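Local atomic coordinates of putative peptidase (Parabacteroides merdae, PDB entry 4L8K), a protein that probably hydrolyses peptide bonds as a serine peptidase of family S41, a member of the ClpP/crotonase clan. Residues I214-R219 and T301-A306; Q237-G242 and D283-V288. One frame throughout, in Å; residues are numbered along the deposited sequence.

How the contacts relate
From the N terminus the chain first forms the helices and sheet strands that precede strand 213-217, the strand that supplies residues 214-219 of contact 1. It then passes through helix 224-232 into strand 238-242, and a long excursion without helix brings it back to residues 283-288, where contact 2 closes the inner loop. Helix 292-296 leads on to helix 301-311, which returns to strand 213-217 and closes the outer loop, so contact 2 is nested inside contact 1. The two meet directly: strands 213-217 and 238-242 are parallel neighbours, and Met241 and Val288 of contact 2 pack against helix 301-311.

Contact 1 (I214-R219 and T301-A306); sequences IVLTNR and TIIEAA
Leu216 reaches from strand 214-217 to the helix with both of its methyls, CD1 and CD2. Leu216 CD2 lies 3.8 Å from Ile302 CG2 and also touches CB of Ala306, one helical turn further on. Leu216 and Ile302 lie alongside each other, pointing opposite ways; with Ile303 the leucine crosses at about a right angle. Ile303 starts out away from the strand, and its CG1 branch, 3.9 Å from Leu216 CD1, makes the touch. In Ile302, CG1 stands beside the backbone N (chi1 -52°), which puts the methyl CG2 anti to that N, and CG2 meets the leucine. Two residues back along the strand, on the same side, Ile214 puts its CG2 methyl 3.8 Å from CB of Ala306, the small residue that thus touches both strand side chains. All five residues are buried and the contact is wholly apolar. Ile151 of strand 149-153 touches Ala306, and Met241 of strand 238-242 touches Ala305, so the helix also reaches the strands on either side of this one. The axes of strand 214-217 and helical residues 301-306 approach to 9.8 Å and run nearly antiparallel, at 166°. This is the layering of an alpha/beta fold, here a helix laid over parallel strands of the mixed sheet in the S41 peptidase domain, consistent with its place in the ClpP/crotonase clan.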
ATOM      1  N   ILE A 214       4.136   6.404 -15.478  1.00 16.77           N
ATOM      2  CA  ILE A 214       5.062   6.078 -14.402  1.00 17.82           C
ATOM      3  C   ILE A 214       4.284   6.186 -13.094  1.00 21.40           C
ATOM      4  O   ILE A 214       3.785   7.257 -12.782  1.00 20.21           O
ATOM      5  CB  ILE A 214       6.398   6.882 -14.343  1.00 21.04           C
ATOM      6  CG1 ILE A 214       7.079   7.060 -15.751  1.00 22.65           C
ATOM      7  CG2 ILE A 214       7.336   6.274 -13.295  1.00 16.95           C
ATOM      8  CD1 ILE A 214       7.534   5.804 -16.476  1.00 24.78           C
ATOM      9  N   VAL A 215       4.155   5.081 -12.355  1.00 18.12           N
ATOM     10  CA  VAL A 215       3.498   5.051 -11.041  1.00 16.99           C
ATOM     11  C   VAL A 215       4.612   5.205  -9.997  1.00 19.40           C
ATOM     12  O   VAL A 215       5.590   4.458 -10.032  1.00 19.01           O
ATOM     13  CB  VAL A 215       2.591   3.796 -10.803  1.00 19.85           C
ATOM     14  CG1 VAL A 215       2.075   3.732  -9.353  1.00 19.28           C
ATOM     15  CG2 VAL A 215       1.417   3.764 -11.784  1.00 18.85           C
ATOM     16  N   LEU A 216       4.505   6.217  -9.124  1.00 14.92           N
ATOM     17  CA  LEU A 216       5.527   6.463  -8.102  1.00 14.11           C
ATOM     18  C   LEU A 216       5.100   5.877  -6.778  1.00 19.75           C
ATOM     19  O   LEU A 216       3.978   6.114  -6.335  1.00 19.03           O
ATOM     20  CB  LEU A 216       5.845   7.971  -7.937  1.00 12.99           C
ATOM     21  CG  LEU A 216       6.210   8.801  -9.186  1.00 15.62           C
ATOM     22  CD1 LEU A 216       6.777  10.150  -8.766  1.00 15.13           C
ATOM     23  CD2 LEU A 216       7.258   8.092 -10.092  1.00 17.61           C
ATOM     24  N   THR A 217       5.972   5.062  -6.163  1.00 18.11           N
ATOM     25  CA  THR A 217       5.673   4.401  -4.895  1.00 17.19           C
ATOM     26  C   THR A 217       6.797   4.584  -3.863  1.00 20.38           C
ATOM     27  O   THR A 217       7.950   4.831  -4.220  1.00 21.69           O
ATOM     28  CB  THR A 217       5.417   2.871  -5.105  1.00 26.02           C
ATOM     29  OG1 THR A 217       6.592   2.242  -5.590  1.00 26.74           O
ATOM     30  CG2 THR A 217       4.275   2.578  -6.047  1.00 20.11           C
ATOM     31  N   ASN A 218       6.447   4.444  -2.588  1.00 16.25           N
ATOM     32  CA  ASN A 218       7.394   4.444  -1.482  1.00 17.53           C
ATOM     33  C   ASN A 218       6.846   3.510  -0.403  1.00 21.08           C
ATOM     34  O   ASN A 218       5.761   2.973  -0.581  1.00 20.46           O
ATOM     35  CB  ASN A 218       7.735   5.863  -0.954  1.00 15.97           C
ATOM     36  CG  ASN A 218       6.628   6.623  -0.281  1.00 26.75           C
ATOM     37  OD1 ASN A 218       5.488   6.169  -0.176  1.00 18.74           O
ATOM     38  ND2 ASN A 218       6.948   7.817   0.168  1.00 21.30           N
ATOM     39  N   ARG A 219       7.603   3.267   0.673  1.00 18.06           N
ATOM     40  CA  ARG A 219       7.187   2.400   1.772  1.00 17.94           C
ATOM     41  C   ARG A 219       5.877   2.878   2.409  1.00 23.07           C
ATOM     42  O   ARG A 219       5.149   2.087   3.007  1.00 24.97           O
ATOM     43  CB  ARG A 219       8.304   2.305   2.844  1.00 17.56           C
ATOM     44  CG  ARG A 219       8.164   1.112   3.787  1.00 12.57           C
ATOM     45  CD  ARG A 219       8.116  -0.231   3.076  1.00 16.71           C
ATOM     46  NE  ARG A 219       8.110  -1.252   4.105  1.00 20.22           N
ATOM     47  CZ  ARG A 219       8.008  -2.558   3.917  1.00 23.89           C
ATOM     48  NH1 ARG A 219       7.722  -3.044   2.713  1.00 12.95           N
ATOM     49  NH2 ARG A 219       8.110  -3.386   4.942  1.00  9.16           N
ATOM     50  N   THR A 301      14.388  13.344  -6.853  1.00 19.86           N
ATOM     51  CA  THR A 301      15.102  12.367  -7.694  1.00 21.02           C
ATOM     52  C   THR A 301      14.137  11.434  -8.449  1.00 25.94           C
ATOM     53  O   THR A 301      14.370  11.144  -9.628  1.00 26.40           O
ATOM     54  CB  THR A 301      16.082  11.539  -6.832  1.00 24.71           C
ATOM     55  OG1 THR A 301      16.720  12.420  -5.914  1.00 25.22           O
ATOM     56  CG2 THR A 301      17.155  10.825  -7.660  1.00 20.88           C
ATOM     57  N   ILE A 302      13.041  11.012  -7.776  1.00 21.62           N
ATOM     58  CA  ILE A 302      12.056  10.096  -8.328  1.00 19.59           C
ATOM     59  C   ILE A 302      11.240  10.798  -9.423  1.00 21.42           C
ATOM     60  O   ILE A 302      11.125  10.240 -10.518  1.00 20.25           O
ATOM     61  CB  ILE A 302      11.179   9.450  -7.207  1.00 20.74           C
ATOM     62  CG1 ILE A 302      12.104   8.822  -6.127  1.00 19.28           C
ATOM     63  CG2 ILE A 302      10.248   8.393  -7.818  1.00 20.30           C
ATOM     64  CD1 ILE A 302      11.417   8.251  -4.861  1.00 22.81           C
ATOM     65  N   ILE A 303      10.722  12.024  -9.164  1.00 18.45           N
ATOM     66  CA  ILE A 303       9.977  12.749 -10.202  1.00 19.34           C
ATOM     67  C   ILE A 303      10.908  13.004 -11.417  1.00 23.46           C
ATOM     68  O   ILE A 303      10.489  12.776 -12.557  1.00 20.66           O
ATOM     69  CB  ILE A 303       9.304  14.050  -9.679  1.00 22.18           C
ATOM     70  CG1 ILE A 303       8.250  13.731  -8.583  1.00 20.48           C
ATOM     71  CG2 ILE A 303       8.657  14.862 -10.845  1.00 22.85           C
ATOM     72  CD1 ILE A 303       7.656  15.010  -7.834  1.00 18.74           C
ATOM     73  N   GLU A 304      12.184  13.408 -11.159  1.00 20.65           N
ATOM     74  CA  GLU A 304      13.147  13.702 -12.226  1.00 21.30           C
ATOM     75  C   GLU A 304      13.467  12.468 -13.086  1.00 24.21           C
ATOM     76  O   GLU A 304      13.490  12.584 -14.310  1.00 25.44           O
ATOM     77  CB  GLU A 304      14.439  14.301 -11.670  1.00 23.43           C
ATOM     78  CG  GLU A 304      14.255  15.669 -11.045  1.00 31.37           C
ATOM     79  CD  GLU A 304      13.828  16.802 -11.958  1.00 38.79           C
ATOM     80  OE1 GLU A 304      13.991  16.694 -13.192  1.00 35.44           O
ATOM     81  OE2 GLU A 304      13.364  17.828 -11.420  1.00 26.35           O
ATOM     82  N   ALA A 305      13.674  11.291 -12.451  1.00 20.03           N
ATOM     83  CA  ALA A 305      13.946  10.038 -13.166  1.00 19.36           C
ATOM     84  C   ALA A 305      12.735   9.651 -14.028  1.00 23.00           C
ATOM     85  O   ALA A 305      12.914   9.262 -15.176  1.00 22.91           O
ATOM     86  CB  ALA A 305      14.288   8.929 -12.183  1.00 18.80           C
ATOM     87  N   ALA A 306      11.509   9.842 -13.488  1.00 18.65           N
ATOM     88  CA  ALA A 306      10.255   9.546 -14.184  1.00 17.76           C
ATOM     89  C   ALA A 306      10.110  10.477 -15.406  1.00 23.66           C
ATOM     90  O   ALA A 306       9.779  10.001 -16.498  1.00 22.54           O
ATOM     91  CB  ALA A 306       9.076   9.695 -13.224  1.00 17.26           C
TER

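Contact 2 (Q237-G242 and D283-V288); sequences QVTVMG and DPDTAV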
ATOM      1  N   GLN A 237       1.773  -0.347 -20.601  1.00 18.61           N
ATOM      2  CA  GLN A 237       2.238   1.040 -20.671  1.00 18.59           C
ATOM      3  C   GLN A 237       2.742   1.549 -19.318  1.00 22.48           C
ATOM      4  O   GLN A 237       3.258   2.668 -19.261  1.00 22.82           O
ATOM      5  CB  GLN A 237       1.139   1.981 -21.218  1.00 19.84           C
ATOM      6  CG  GLN A 237       0.039   2.358 -20.208  1.00 25.85           C
ATOM      7  CD  GLN A 237      -1.107   1.385 -20.117  1.00 29.28           C
ATOM      8  OE1 GLN A 237      -0.956   0.153 -20.243  1.00 22.31           O
ATOM      9  NE2 GLN A 237      -2.286   1.936 -19.875  1.00 20.83           N
ATOM     10  N   VAL A 238       2.644   0.736 -18.259  1.00 18.36           N
ATOM     11  CA  VAL A 238       2.993   1.191 -16.910  1.00 18.32           C
ATOM     12  C   VAL A 238       4.386   0.730 -16.446  1.00 24.49           C
ATOM     13  O   VAL A 238       4.728  -0.451 -16.545  1.00 26.43           O
ATOM     14  CB  VAL A 238       1.908   0.770 -15.856  1.00 20.66           C
ATOM     15  CG1 VAL A 238       2.320   1.140 -14.431  1.00 20.21           C
ATOM     16  CG2 VAL A 238       0.531   1.348 -16.185  1.00 19.44           C
ATOM     17  N   THR A 239       5.147   1.683 -15.881  1.00 19.88           N
ATOM     18  CA  THR A 239       6.397   1.443 -15.167  1.00 20.15           C
ATOM     19  C   THR A 239       6.178   1.935 -13.733  1.00 21.72           C
ATOM     20  O   THR A 239       5.665   3.037 -13.543  1.00 20.53           O
ATOM     21  CB  THR A 239       7.602   2.121 -15.828  1.00 24.28           C
ATOM     22  OG1 THR A 239       7.664   1.736 -17.194  1.00 27.63           O
ATOM     23  CG2 THR A 239       8.915   1.779 -15.125  1.00 21.11           C
ATOM     24  N   VAL A 240       6.519   1.114 -12.744  1.00 16.74           N
ATOM     25  CA  VAL A 240       6.452   1.479 -11.338  1.00 14.77           C
ATOM     26  C   VAL A 240       7.865   1.896 -10.922  1.00 20.70           C
ATOM     27  O   VAL A 240       8.837   1.190 -11.186  1.00 20.56           O
ATOM     28  CB  VAL A 240       5.860   0.364 -10.421  1.00 17.25           C
ATOM     29  CG1 VAL A 240       5.827   0.827  -8.952  1.00 16.00           C
ATOM     30  CG2 VAL A 240       4.457  -0.034 -10.888  1.00 16.11           C
HETATM   31  N   MSE A 241       7.977   3.065 -10.285  1.00 18.55           N
HETATM   32  CA  MSE A 241       9.271   3.598  -9.898  1.00 16.86           C
HETATM   33  C   MSE A 241       9.252   4.123  -8.451  1.00 18.15           C
HETATM   34  O   MSE A 241       8.246   4.636  -7.998  1.00 17.81           O
HETATM   35  CB  MSE A 241       9.624   4.704 -10.900  1.00 18.41           C
HETATM   36  CG  MSE A 241      10.895   5.480 -10.585  1.00 24.51           C
HETATM   37 SE   MSE A 241      11.238   6.795 -11.957  0.75 31.05          SE
HETATM   38  CE  MSE A 241      11.391   5.749 -13.498  1.00 25.76           C
ATOM     39  N   GLY A 242      10.393   4.030  -7.779  1.00 15.88           N
ATOM     40  CA  GLY A 242      10.566   4.529  -6.429  1.00 16.29           C
ATOM     41  C   GLY A 242      11.067   3.446  -5.503  1.00 22.83           C
ATOM     42  O   GLY A 242      12.127   2.856  -5.739  1.00 22.66           O
ATOM     43  N   ASP A 283       7.920  -4.657  -5.109  1.00 24.81           N
ATOM     44  CA  ASP A 283       9.122  -3.956  -5.553  1.00 24.46           C
ATOM     45  C   ASP A 283       8.826  -3.156  -6.800  1.00 29.01           C
ATOM     46  O   ASP A 283       8.128  -3.657  -7.686  1.00 30.39           O
ATOM     47  CB  ASP A 283      10.279  -4.945  -5.819  1.00 26.42           C
ATOM     48  CG  ASP A 283      10.952  -5.475  -4.557  1.00 38.56           C
ATOM     49  OD1 ASP A 283      10.966  -4.752  -3.536  1.00 39.07           O
ATOM     50  OD2 ASP A 283      11.462  -6.610  -4.590  1.00 46.13           O
ATOM     51  N   PRO A 284       9.367  -1.928  -6.931  1.00 25.32           N
ATOM     52  CA  PRO A 284       9.150  -1.169  -8.183  1.00 23.61           C
ATOM     53  C   PRO A 284       9.879  -1.829  -9.370  1.00 27.14           C
ATOM     54  O   PRO A 284      10.731  -2.690  -9.159  1.00 27.71           O
ATOM     55  CB  PRO A 284       9.748   0.203  -7.854  1.00 23.73           C
ATOM     56  CG  PRO A 284      10.819  -0.090  -6.856  1.00 28.44           C
ATOM     57  CD  PRO A 284      10.283  -1.206  -6.007  1.00 25.51           C
ATOM     58  N   ASP A 285       9.553  -1.422 -10.604  1.00 22.83           N
ATOM     59  CA  ASP A 285      10.270  -1.901 -11.797  1.00 23.43           C
ATOM     60  C   ASP A 285      11.673  -1.277 -11.795  1.00 26.36           C
ATOM     61  O   ASP A 285      12.647  -1.944 -12.119  1.00 24.74           O
ATOM     62  CB  ASP A 285       9.513  -1.531 -13.085  1.00 24.41           C
ATOM     63  CG  ASP A 285       8.216  -2.276 -13.247  1.00 37.95           C
ATOM     64  OD1 ASP A 285       8.258  -3.517 -13.358  1.00 42.07           O
ATOM     65  OD2 ASP A 285       7.161  -1.617 -13.306  1.00 39.93           O
ATOM     66  N   THR A 286      11.755   0.003 -11.381  1.00 22.43           N
ATOM     67  CA  THR A 286      12.994   0.756 -11.304  1.00 22.78           C
ATOM     68  C   THR A 286      13.097   1.362  -9.921  1.00 25.60           C
ATOM     69  O   THR A 286      12.284   2.215  -9.560  1.00 23.41           O
ATOM     70  CB  THR A 286      13.059   1.835 -12.416  1.00 30.37           C
ATOM     71  OG1 THR A 286      12.802   1.217 -13.675  1.00 34.13           O
ATOM     72  CG2 THR A 286      14.415   2.557 -12.459  1.00 23.45           C
ATOM     73  N   ALA A 287      14.098   0.911  -9.147  1.00 23.30           N
ATOM     74  CA  ALA A 287      14.341   1.439  -7.816  1.00 23.03           C
ATOM     75  C   ALA A 287      15.026   2.820  -7.934  1.00 26.32           C
ATOM     76  O   ALA A 287      16.053   2.946  -8.597  1.00 26.00           O
ATOM     77  CB  ALA A 287      15.202   0.466  -7.007  1.00 23.81           C
ATOM     78  N   VAL A 288      14.399   3.862  -7.358  1.00 21.88           N
ATOM     79  CA  VAL A 288      14.906   5.238  -7.347  1.00 21.68           C
ATOM     80  C   VAL A 288      14.666   5.780  -5.938  1.00 23.75           C
ATOM     81  O   VAL A 288      13.564   5.643  -5.407  1.00 22.99           O
ATOM     82  CB  VAL A 288      14.328   6.192  -8.459  1.00 25.43           C
ATOM     83  CG1 VAL A 288      15.047   7.541  -8.449  1.00 25.96           C
ATOM     84  CG2 VAL A 288      14.423   5.584  -9.855  1.00 24.88           C
TER
HETATM   85  O   HOH W   1       5.116  -2.440 -14.622  1.00 31.26           O
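Asp285 OD2 is gripped by a backbone NH and a water. The backbone N of Val240 donates to the anti lone pair of Asp285 OD2 over 2.9 Å in an almost straight bond (170°). A water lies 2.6 Å from Asp285 OD2 and 2.8 Å from Val238 O, within hydrogen-bonding distance of both, bridging the carboxylate to the strand just before that bond. CG of Asp285 stands beside its own backbone N (chi1 -68°), which turns the carboxylate back along strand 238-242 to a backbone NH there. The carbonyl O of Val240 receives Thr286 N at 3.2 Å and a weak, bent bond from Asp285 N. Regular parallel pairing follows: Met241 is bridged with Thr286 and Gly242 with Ala287, Gly242 N donates to Thr286 O, and Val288 N to Gly242 O at 3.0 Å. The short strand 286-287 thereby becomes the last strand of the mixed sheet in the S41 peptidase domain, alongside strand 238-242, whose other neighbour is strand 213-217. Pro284 lies across Val240 at about a right angle, its CB 4.1 Å from Val240 CG1, and its CG sits against Gly242 O. Gly242 takes backbone angles open mainly to glycine, and its CA packs close to Val288 O. On the face bearing Met241 and Thr286, the side chain of selenomethionine Met241 runs out extended through CG to SE, and its CG meets CG2 of Val288 at 3.6 Å. Both side chains also touch helix 301-311, Met241 at Ala305, Ala306 and Leu309 and Val288 at Ile302. Nearer the start of the strand, Thr239 turns its methyl CG2 to CB of Asp285, 3.9 Å away.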